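Local coordinates for protein V-type ATP synthase alpha chain (Nanoarchaeum equitans Kin4-M, PDB 5BN3) that belongs to the V/A-type rotary ATPase family as its A subunit, a P-loop nucleotide-binding protein that holds ADP in this model, at residues K411-Y419 / I484-D492; I201-I209 / Y500-M510. One frame throughout, in Å; residues are numbered along the deposited sequence.

Contact 1: residues K411-Y419 / I484-D492. With ADP (adenosine-5'-diphosphate), chain C.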
loop_
_atom_site.group_PDB
_atom_site.type_symbol
_atom_site.label_atom_id
_atom_site.label_comp_id
_atom_site.label_asym_id
_atom_site.label_seq_id
_atom_site.Cartn_x
_atom_site.Cartn_y
_atom_site.Cartn_z
ATOM N N LYS A 411 6.002 16.194 23.737
ATOM C CA LYS A 411 6.057 17.341 24.640
ATOM C C LYS A 411 6.363 16.944 26.084
ATOM O O LYS A 411 6.105 17.710 27.015
ATOM C CB LYS A 411 4.758 18.148 24.565
ATOM C CG LYS A 411 3.515 17.400 25.015
ATOM C CD LYS A 411 2.270 18.238 24.743
ATOM C CE LYS A 411 1.040 17.652 25.425
ATOM N NZ LYS A 411 -0.189 18.459 25.160
ATOM N N ARG A 412 6.915 15.746 26.255
ATOM C CA ARG A 412 7.367 15.259 27.562
ATOM C C ARG A 412 6.248 15.132 28.603
ATOM O O ARG A 412 6.445 15.390 29.792
ATOM C CB ARG A 412 8.539 16.098 28.093
ATOM C CG ARG A 412 9.914 15.653 27.570
ATOM C CD ARG A 412 10.004 15.693 26.056
ATOM N NE ARG A 412 11.296 15.227 25.557
ATOM C CZ ARG A 412 11.622 15.180 24.269
ATOM N NH1 ARG A 412 10.751 15.570 23.352
ATOM N NH2 ARG A 412 12.816 14.743 23.899
ATOM N N HIS A 413 5.080 14.711 28.133
ATOM C CA HIS A 413 3.967 14.340 28.996
ATOM C C HIS A 413 4.055 12.835 29.250
ATOM O O HIS A 413 3.667 12.030 28.397
ATOM C CB HIS A 413 2.655 14.712 28.296
ATOM C CG HIS A 413 1.416 14.232 28.986
ATOM N ND1 HIS A 413 0.391 15.088 29.349
ATOM C CD2 HIS A 413 0.996 12.991 29.327
ATOM C CE1 HIS A 413 -0.580 14.399 29.904
ATOM N NE2 HIS A 413 -0.243 13.119 29.907
ATOM N N TYR A 414 4.581 12.459 30.416
ATOM C CA TYR A 414 4.716 11.052 30.785
ATOM C C TYR A 414 3.944 10.751 32.069
ATOM O O TYR A 414 3.946 11.563 32.993
ATOM C CB TYR A 414 6.183 10.670 30.999
ATOM C CG TYR A 414 7.135 11.000 29.873
ATOM C CD1 TYR A 414 7.089 10.316 28.664
ATOM C CD2 TYR A 414 8.113 11.965 30.041
ATOM C CE1 TYR A 414 7.980 10.613 27.642
ATOM C CE2 TYR A 414 9.003 12.266 29.033
ATOM C CZ TYR A 414 8.933 11.589 27.838
ATOM O OH TYR A 414 9.824 11.894 26.836
ATOM N N PRO A 415 3.278 9.585 32.136
ATOM C CA PRO A 415 3.120 8.580 31.074
ATOM C C PRO A 415 2.329 9.113 29.886
ATOM O O PRO A 415 1.318 9.792 30.071
ATOM C CB PRO A 415 2.315 7.472 31.762
ATOM C CG PRO A 415 2.594 7.650 33.223
ATOM C CD PRO A 415 2.699 9.131 33.411
ATOM N N ALA A 416 2.793 8.810 28.679
ATOM C CA ALA A 416 2.146 9.303 27.466
ATOM C C ALA A 416 0.902 8.499 27.092
ATOM O O ALA A 416 0.712 8.149 25.927
ATOM C CB ALA A 416 3.133 9.315 26.315
ATOM N N ILE A 417 0.048 8.229 28.076
ATOM C CA ILE A 417 -1.179 7.472 27.845
ATOM C C ILE A 417 -2.215 8.305 27.087
ATOM O O ILE A 417 -2.609 9.380 27.543
ATOM C CB ILE A 417 -1.799 6.999 29.178
ATOM C CG1 ILE A 417 -0.884 5.983 29.871
ATOM C CG2 ILE A 417 -3.171 6.392 28.945
ATOM C CD1 ILE A 417 -0.859 4.617 29.201
ATOM N N ASN A 418 -2.648 7.806 25.931
ATOM C CA ASN A 418 -3.748 8.413 25.185
ATOM C C ASN A 418 -5.067 8.120 25.896
ATOM O O ASN A 418 -5.603 7.016 25.794
ATOM C CB ASN A 418 -3.768 7.870 23.749
ATOM C CG ASN A 418 -4.778 8.576 22.856
ATOM O OD1 ASN A 418 -5.900 8.874 23.267
ATOM N ND2 ASN A 418 -4.381 8.837 21.615
ATOM N N TYR A 419 -5.591 9.117 26.606
ATOM C CA TYR A 419 -6.780 8.940 27.440
ATOM C C TYR A 419 -8.094 8.904 26.661
ATOM O O TYR A 419 -9.167 8.767 27.252
ATOM C CB TYR A 419 -6.834 10.028 28.520
ATOM C CG TYR A 419 -6.506 11.415 28.016
ATOM C CD1 TYR A 419 -7.441 12.158 27.312
ATOM C CD2 TYR A 419 -5.266 11.985 28.262
ATOM C CE1 TYR A 419 -7.147 13.423 26.857
ATOM C CE2 TYR A 419 -4.963 13.251 27.811
ATOM C CZ TYR A 419 -5.910 13.964 27.111
ATOM O OH TYR A 419 -5.623 15.227 26.653
ATOM N N ILE A 484 -5.733 18.645 35.165
ATOM C CA ILE A 484 -5.815 17.190 35.199
ATOM C C ILE A 484 -4.600 16.560 34.513
ATOM O O ILE A 484 -4.016 15.603 35.026
ATOM C CB ILE A 484 -7.125 16.694 34.543
ATOM C CG1 ILE A 484 -8.332 17.131 35.383
ATOM C CG2 ILE A 484 -7.114 15.182 34.385
ATOM C CD1 ILE A 484 -9.659 17.065 34.649
ATOM N N ARG A 485 -4.216 17.106 33.362
ATOM C CA ARG A 485 -3.066 16.595 32.619
ATOM C C ARG A 485 -1.745 16.819 33.353
ATOM O O ARG A 485 -0.965 15.884 33.527
ATOM C CB ARG A 485 -3.010 17.210 31.215
ATOM C CG ARG A 485 -4.042 16.642 30.245
ATOM C CD ARG A 485 -3.897 17.224 28.841
ATOM N NE ARG A 485 -4.361 18.607 28.749
ATOM C CZ ARG A 485 -3.561 19.668 28.758
ATOM N NH1 ARG A 485 -2.249 19.510 28.851
ATOM N NH2 ARG A 485 -4.072 20.887 28.670
ATOM N N GLU A 486 -1.499 18.051 33.791
ATOM C CA GLU A 486 -0.217 18.401 34.406
ATOM C C GLU A 486 -0.123 18.057 35.891
ATOM O O GLU A 486 0.975 17.915 36.428
ATOM C CB GLU A 486 0.099 19.891 34.195
ATOM C CG GLU A 486 0.357 20.285 32.745
ATOM C CD GLU A 486 0.716 21.755 32.590
ATOM O OE1 GLU A 486 0.762 22.475 33.610
ATOM O OE2 GLU A 486 0.954 22.191 31.443
ATOM N N GLY A 487 -1.268 17.925 36.556
ATOM C CA GLY A 487 -1.279 17.689 37.989
ATOM C C GLY A 487 -1.690 16.293 38.420
ATOM O O GLY A 487 -1.430 15.897 39.556
ATOM N N PHE A 488 -2.324 15.544 37.522
ATOM C CA PHE A 488 -2.826 14.216 37.866
ATOM C C PHE A 488 -2.309 13.110 36.942
ATOM O O PHE A 488 -1.737 12.122 37.404
ATOM C CB PHE A 488 -4.356 14.219 37.879
ATOM C CG PHE A 488 -4.960 12.927 38.339
ATOM C CD1 PHE A 488 -4.952 12.587 39.682
ATOM C CD2 PHE A 488 -5.543 12.056 37.432
ATOM C CE1 PHE A 488 -5.507 11.398 40.112
ATOM C CE2 PHE A 488 -6.100 10.865 37.856
ATOM C CZ PHE A 488 -6.083 10.535 39.198
ATOM N N LEU A 489 -2.525 13.274 35.640
ATOM C CA LEU A 489 -2.144 12.251 34.667
ATOM C C LEU A 489 -0.628 12.106 34.558
ATOM O O LEU A 489 -0.101 10.991 34.581
ATOM C CB LEU A 489 -2.752 12.556 33.295
ATOM C CG LEU A 489 -4.281 12.562 33.246
ATOM C CD1 LEU A 489 -4.786 12.864 31.845
ATOM C CD2 LEU A 489 -4.814 11.230 33.721
ATOM N N GLN A 490 0.072 13.231 34.447
ATOM C CA GLN A 490 1.530 13.211 34.392
ATOM C C GLN A 490 2.116 12.731 35.712
ATOM O O GLN A 490 1.629 13.086 36.789
ATOM C CB GLN A 490 2.082 14.597 34.038
ATOM C CG GLN A 490 1.921 14.977 32.571
ATOM C CD GLN A 490 2.495 16.345 32.252
ATOM O OE1 GLN A 490 3.356 16.854 32.972
ATOM N NE2 GLN A 490 2.016 16.948 31.170
ATOM N N GLN A 491 3.163 11.918 35.619
ATOM C CA GLN A 491 3.815 11.368 36.800
ATOM C C GLN A 491 5.287 11.098 36.503
ATOM O O GLN A 491 5.617 10.272 35.647
ATOM C CB GLN A 491 3.103 10.090 37.258
ATOM C CG GLN A 491 3.596 9.544 38.593
ATOM C CD GLN A 491 2.666 8.501 39.183
ATOM O OE1 GLN A 491 1.515 8.365 38.764
ATOM N NE2 GLN A 491 3.164 7.757 40.165
ATOM N N ASP A 492 6.166 11.808 37.207
ATOM C CA ASP A 492 7.605 11.714 36.978
ATOM C C ASP A 492 8.173 10.454 37.629
ATOM O O ASP A 492 8.231 10.345 38.854
ATOM C CB ASP A 492 8.309 12.958 37.533
ATOM C CG ASP A 492 9.734 13.105 37.030
ATOM O OD1 ASP A 492 10.312 12.116 36.529
ATOM O OD2 ASP A 492 10.286 14.218 37.143
HETATM P PB ADP C . 10.239 3.009 24.895
HETATM O O1B ADP C . 8.775 3.142 24.571
HETATM O O2B ADP C . 10.581 1.851 25.792
HETATM O O3B ADP C . 11.136 3.159 23.693
HETATM P PA ADP C . 11.273 4.384 27.205
HETATM O O1A ADP C . 10.482 3.638 28.239
HETATM O O2A ADP C . 12.726 4.048 26.990
HETATM O O3A ADP C . 10.498 4.330 25.789
HETATM O "O5'" ADP C . 11.162 5.953 27.545
HETATM C "C5'" ADP C . 11.654 6.918 26.617
HETATM C "C4'" ADP C . 12.072 8.186 27.353
HETATM O "O4'" ADP C . 10.944 8.771 28.017
HETATM C "C3'" ADP C . 13.116 7.854 28.403
HETATM O "O3'" ADP C . 14.262 8.689 28.212
HETATM C "C2'" ADP C . 12.447 8.151 29.728
HETATM O "O2'" ADP C . 13.332 8.832 30.618
HETATM C "C1'" ADP C . 11.251 9.024 29.388
HETATM N N9 ADP C . 10.104 8.656 30.252
HETATM C C8 ADP C . 9.177 7.716 29.985
HETATM N N7 ADP C . 8.267 7.632 30.988
HETATM C C5 ADP C . 8.608 8.538 31.924
HETATM C C6 ADP C . 8.072 8.972 33.234
HETATM N N6 ADP C . 6.954 8.406 33.760
HETATM N N1 ADP C . 8.737 9.957 33.880
HETATM C C2 ADP C . 9.845 10.528 33.367
HETATM N N3 ADP C . 10.386 10.182 32.186
HETATM C C4 ADP C . 9.819 9.212 31.431
HETATM O O HOH W 1 -0.342 17.512 28.313
HETATM O O HOH W 2 -0.658 9.651 31.893
#

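Contact 2: residues I201-I209 / Y500-M510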
loop_
_atom_site.group_PDB
_atom_site.type_symbol
_atom_site.label_atom_id
_atom_site.label_comp_id
_atom_site.label_asym_id
_atom_site.label_seq_id
_atom_site.Cartn_x
_atom_site.Cartn_y
_atom_site.Cartn_z
ATOM N N ILE A 201 -3.448 -2.606 41.707
ATOM C CA ILE A 201 -2.921 -1.283 42.036
ATOM C C ILE A 201 -1.444 -1.174 41.655
ATOM O O ILE A 201 -0.600 -1.882 42.204
ATOM C CB ILE A 201 -3.097 -0.951 43.531
ATOM C CG1 ILE A 201 -4.562 -1.123 43.950
ATOM C CG2 ILE A 201 -2.613 0.462 43.822
ATOM C CD1 ILE A 201 -5.524 -0.198 43.230
ATOM N N THR A 202 -1.144 -0.271 40.725
ATOM C CA THR A 202 0.194 -0.151 40.151
ATOM C C THR A 202 1.064 0.876 40.863
ATOM O O THR A 202 2.287 0.747 40.899
ATOM C CB THR A 202 0.128 0.220 38.654
ATOM O OG1 THR A 202 -0.450 1.523 38.502
ATOM C CG2 THR A 202 -0.708 -0.789 37.894
ATOM N N GLY A 203 0.433 1.905 41.417
ATOM C CA GLY A 203 1.173 3.011 41.993
ATOM C C GLY A 203 1.305 4.138 40.988
ATOM O O GLY A 203 1.855 5.197 41.292
ATOM N N THR A 204 0.804 3.893 39.779
ATOM C CA THR A 204 0.735 4.916 38.741
ATOM C C THR A 204 -0.718 5.361 38.594
ATOM O O THR A 204 -1.599 4.540 38.331
ATOM C CB THR A 204 1.267 4.388 37.394
ATOM O OG1 THR A 204 2.655 4.051 37.526
ATOM C CG2 THR A 204 1.114 5.443 36.307
ATOM N N ARG A 205 -0.959 6.660 38.766
ATOM C CA ARG A 205 -2.315 7.211 38.845
ATOM C C ARG A 205 -3.217 6.897 37.646
ATOM O O ARG A 205 -4.348 6.440 37.822
ATOM C CB ARG A 205 -2.260 8.729 39.079
ATOM C CG ARG A 205 -1.706 9.121 40.448
ATOM C CD ARG A 205 -1.766 10.628 40.679
ATOM N NE ARG A 205 -0.751 11.346 39.914
ATOM C CZ ARG A 205 0.488 11.567 40.343
ATOM N NH1 ARG A 205 0.868 11.122 41.531
ATOM N NH2 ARG A 205 1.347 12.229 39.584
ATOM N N VAL A 206 -2.722 7.142 36.437
ATOM C CA VAL A 206 -3.530 6.918 35.240
ATOM C C VAL A 206 -3.929 5.447 35.103
ATOM O O VAL A 206 -5.024 5.131 34.636
ATOM C CB VAL A 206 -2.818 7.441 33.959
ATOM C CG1 VAL A 206 -1.493 6.716 33.730
ATOM C CG2 VAL A 206 -3.724 7.317 32.745
ATOM N N LEU A 207 -3.056 4.552 35.552
ATOM C CA LEU A 207 -3.333 3.120 35.467
ATOM C C LEU A 207 -4.199 2.618 36.621
ATOM O O LEU A 207 -4.814 1.559 36.520
ATOM C CB LEU A 207 -2.032 2.318 35.411
ATOM C CG LEU A 207 -1.085 2.599 34.246
ATOM C CD1 LEU A 207 -0.008 1.531 34.166
ATOM C CD2 LEU A 207 -1.856 2.678 32.943
ATOM N N ASP A 208 -4.248 3.371 37.715
ATOM C CA ASP A 208 -5.003 2.934 38.890
ATOM C C ASP A 208 -6.448 3.431 38.905
ATOM O O ASP A 208 -7.336 2.755 39.423
ATOM C CB ASP A 208 -4.283 3.343 40.182
ATOM C CG ASP A 208 -2.980 2.595 40.387
ATOM O OD1 ASP A 208 -2.778 1.558 39.720
ATOM O OD2 ASP A 208 -2.161 3.039 41.221
ATOM N N ILE A 209 -6.682 4.605 38.329
ATOM C CA ILE A 209 -8.014 5.200 38.352
ATOM C C ILE A 209 -8.670 5.218 36.976
ATOM O O ILE A 209 -9.808 4.772 36.814
ATOM C CB ILE A 209 -7.975 6.641 38.895
ATOM C CG1 ILE A 209 -7.326 6.668 40.277
ATOM C CG2 ILE A 209 -9.373 7.216 38.967
ATOM C CD1 ILE A 209 -8.078 5.869 41.325
ATOM N N TYR A 500 6.247 7.047 43.061
ATOM C CA TYR A 500 5.187 6.212 43.611
ATOM C C TYR A 500 4.005 7.063 44.062
ATOM O O TYR A 500 4.182 8.089 44.723
ATOM C CB TYR A 500 5.717 5.383 44.783
ATOM C CG TYR A 500 4.655 4.607 45.534
ATOM C CD1 TYR A 500 3.805 3.735 44.870
ATOM C CD2 TYR A 500 4.519 4.733 46.909
ATOM C CE1 TYR A 500 2.839 3.018 45.551
ATOM C CE2 TYR A 500 3.556 4.019 47.601
ATOM C CZ TYR A 500 2.721 3.163 46.915
ATOM O OH TYR A 500 1.761 2.450 47.590
ATOM N N SER A 501 2.801 6.637 43.696
ATOM C CA SER A 501 1.589 7.343 44.097
ATOM C C SER A 501 0.627 6.397 44.804
ATOM O O SER A 501 -0.120 5.662 44.155
ATOM C CB SER A 501 0.907 7.984 42.886
ATOM O OG SER A 501 -0.162 8.824 43.290
ATOM N N PRO A 502 0.643 6.410 46.145
ATOM C CA PRO A 502 -0.291 5.575 46.906
ATOM C C PRO A 502 -1.714 6.094 46.730
ATOM O O PRO A 502 -1.888 7.249 46.335
ATOM C CB PRO A 502 0.172 5.763 48.354
ATOM C CG PRO A 502 0.825 7.108 48.366
ATOM C CD PRO A 502 1.482 7.250 47.019
ATOM N N LEU A 503 -2.710 5.258 47.007
ATOM C CA LEU A 503 -4.101 5.638 46.772
ATOM C C LEU A 503 -4.515 6.902 47.522
ATOM O O LEU A 503 -5.257 7.721 46.987
ATOM C CB LEU A 503 -5.051 4.479 47.087
ATOM C CG LEU A 503 -5.085 3.370 46.032
ATOM C CD1 LEU A 503 -6.236 2.409 46.272
ATOM C CD2 LEU A 503 -5.180 3.969 44.641
ATOM N N GLU A 504 -4.019 7.062 48.746
ATOM C CA GLU A 504 -4.295 8.261 49.531
ATOM C C GLU A 504 -3.936 9.524 48.752
ATOM O O GLU A 504 -4.745 10.443 48.641
ATOM C CB GLU A 504 -3.542 8.212 50.846
ATOM N N LYS A 505 -2.724 9.556 48.206
ATOM C CA LYS A 505 -2.274 10.681 47.390
ATOM C C LYS A 505 -3.118 10.817 46.124
ATOM O O LYS A 505 -3.519 11.920 45.747
ATOM C CB LYS A 505 -0.795 10.517 47.024
ATOM C CG LYS A 505 -0.209 11.686 46.239
ATOM C CD LYS A 505 1.261 11.447 45.907
ATOM C CE LYS A 505 1.869 12.640 45.188
ATOM N NZ LYS A 505 3.312 12.428 44.878
ATOM N N THR A 506 -3.387 9.689 45.475
ATOM C CA THR A 506 -4.192 9.677 44.257
ATOM C C THR A 506 -5.606 10.210 44.501
ATOM O O THR A 506 -6.079 11.082 43.769
ATOM C CB THR A 506 -4.277 8.262 43.657
ATOM O OG1 THR A 506 -2.956 7.758 43.423
ATOM C CG2 THR A 506 -5.033 8.297 42.349
ATOM N N ILE A 507 -6.269 9.688 45.532
ATOM C CA ILE A 507 -7.625 10.113 45.876
ATOM C C ILE A 507 -7.668 11.590 46.272
ATOM O O ILE A 507 -8.534 12.337 45.812
ATOM C CB ILE A 507 -8.219 9.265 47.030
ATOM C CG1 ILE A 507 -8.291 7.781 46.649
ATOM C CG2 ILE A 507 -9.594 9.778 47.421
ATOM C CD1 ILE A 507 -8.947 7.512 45.314
ATOM N N GLU A 508 -6.732 12.005 47.123
ATOM C CA GLU A 508 -6.673 13.391 47.583
ATOM C C GLU A 508 -6.490 14.377 46.438
ATOM O O GLU A 508 -7.069 15.463 46.453
ATOM C CB GLU A 508 -5.561 13.574 48.619
ATOM C CG GLU A 508 -5.934 13.086 50.007
ATOM C CD GLU A 508 -7.145 13.806 50.569
ATOM O OE1 GLU A 508 -7.117 15.053 50.643
ATOM O OE2 GLU A 508 -8.128 13.127 50.933
ATOM N N LEU A 509 -5.685 13.994 45.451
ATOM C CA LEU A 509 -5.503 14.808 44.255
ATOM C C LEU A 509 -6.815 14.971 43.494
ATOM O O LEU A 509 -7.142 16.068 43.043
ATOM C CB LEU A 509 -4.437 14.198 43.341
ATOM C CG LEU A 509 -2.990 14.611 43.612
ATOM C CD1 LEU A 509 -2.034 13.910 42.659
ATOM C CD2 LEU A 509 -2.860 16.113 43.483
ATOM N N MET A 510 -7.560 13.878 43.358
ATOM C CA MET A 510 -8.853 13.907 42.678
ATOM C C MET A 510 -9.835 14.807 43.426
ATOM O O MET A 510 -10.588 15.564 42.814
ATOM C CB MET A 510 -9.432 12.490 42.556
ATOM C CG MET A 510 -8.553 11.510 41.792
ATOM S SD MET A 510 -9.238 9.840 41.697
ATOM C CE MET A 510 -10.720 10.152 40.741
HETATM O O HOH W 3 3.252 10.266 43.251
HETATM O O HOH W 4 -2.086 5.297 42.311
#

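Contact 1: residues K411-Y419 / I484-D492
Arg485, on the last turns of helix 472-489, meets both His413 and Tyr419 of the loop 411-419. Its CB lies in the plane of the imidazole, at the edge, 3.9 Å from His413 CE1, and its CD packs 3.4 Å from Tyr419 OH. Its guanidinium has its main partner in Glu455, a salt bridge through NH2, while NH1 donates to a water that also touches His413 ND1. Lys411 NZ lies 4.4 Å from Arg485 NH1, like charges whose repulsion the Glu455 carboxylate probably offsets. One turn on, Leu489 lays CD1 against Tyr419 CD2 at 3.7 Å, the two side chains crossing at about a right angle. The carbonyl of Leu489 and that of Pro415 share a second water, which donates to each. Gln490 is the first residue to leave the helix; with CG anti to its carbonyl carbon (chi1 -75°) it sets that methylene over the His413 face, a CH-pi contact 3.6 Å from the centroid. The amide plane stands steeply to the ring, and NE2 comes within 3.1 Å of His413 ND1. Gln491 N then donates to Tyr414 O at 2.8 Å, nearly straight, in the carbonyl plane and on a lone pair; this is the carbonyl of the cis peptide bond that joins Tyr414 to Pro415. Gln491 O in turn accepts from ADP N6 at 3.0 Å, and the Tyr414 ring lies nearly parallel to the adenine, with N9 over its centre. Asp492 OD1 comes near adenine C2. The adenine is therefore held partly by each segment: the loop supplies an aromatic face, the chain just past the helix supplies the carbonyl of Gln491 for the exocyclic amine, and the Gln491-Tyr414 backbone bond ties the two together.

Contact 2: residues I201-I209 / Y500-M510
Gly203 O takes the N-H of Ser501 at 3.0 Å, in the carbonyl plane and on a lone pair, joining the two loops just ahead of their helices. Beside it Arg205 NH1 gives a weak bond to Ser501 OG, met near the guanidinium plane; the stronger partners of this arginine are Phe488 O and Asp498. Ser501 OG donates a hydrogen bond to Thr506 OG1 at 3.0 Å. A water donates to Asp208 OD2 and Ser501 O and accepts from Thr506 OG1, while Asp208 also grips its own loop: Thr202 N and Thr202 OG1 reach OD1 from opposite faces of the carboxylate plane, and Gly203 N uses the syn lone pair of OD2. Gly203, at positive phi, leaves room for the Tyr500 ring, whose CE1 lies 3.9 Å from Gly203 CA. Farther out, Leu509 CD1 sits over a face of the Arg205 guanidinium. Ile209 CG1 and Thr506 CG2 are a tight 3.5 Å apart, tip to tip; Ile209 CG2 meets Met510 CE at 3.7 Å. Ile201 CD1 and Leu503 CD1 likewise meet end to end at 4.1 Å. Helices 205-209 and 503-510 are nearly perpendicular, crossing at -84° with axes 10.9 Å apart; Phe488 of helix 472-489 packs on Thr506, Leu509 and Met510, and Phe552 of helix 552-562 touches Lys505 and Leu509.

In the fold
Contacts 1 and 2, their centres 13 Å apart, both join the nucleotide-binding part of the chain to the helical C-terminal part, and in sequence contact 1 is nested inside the loop that contact 2 closes. Arg205 links them: its NE lies 2.8 Å from Phe488 O and its NH2 2.9 Å from Gln490 O, so it probably holds the carbonyls at the end of helix 472-489 and just beyond it. Gln491 also bridges them, its side chain bonding to Arg205 N and Gly203 O while its backbone belongs to the adenine pocket. Contact 1 touches ADP. The side chain of Arg205 is about 9 Å from ADP between nearest atoms, consistent with a second-shell role through Gln491.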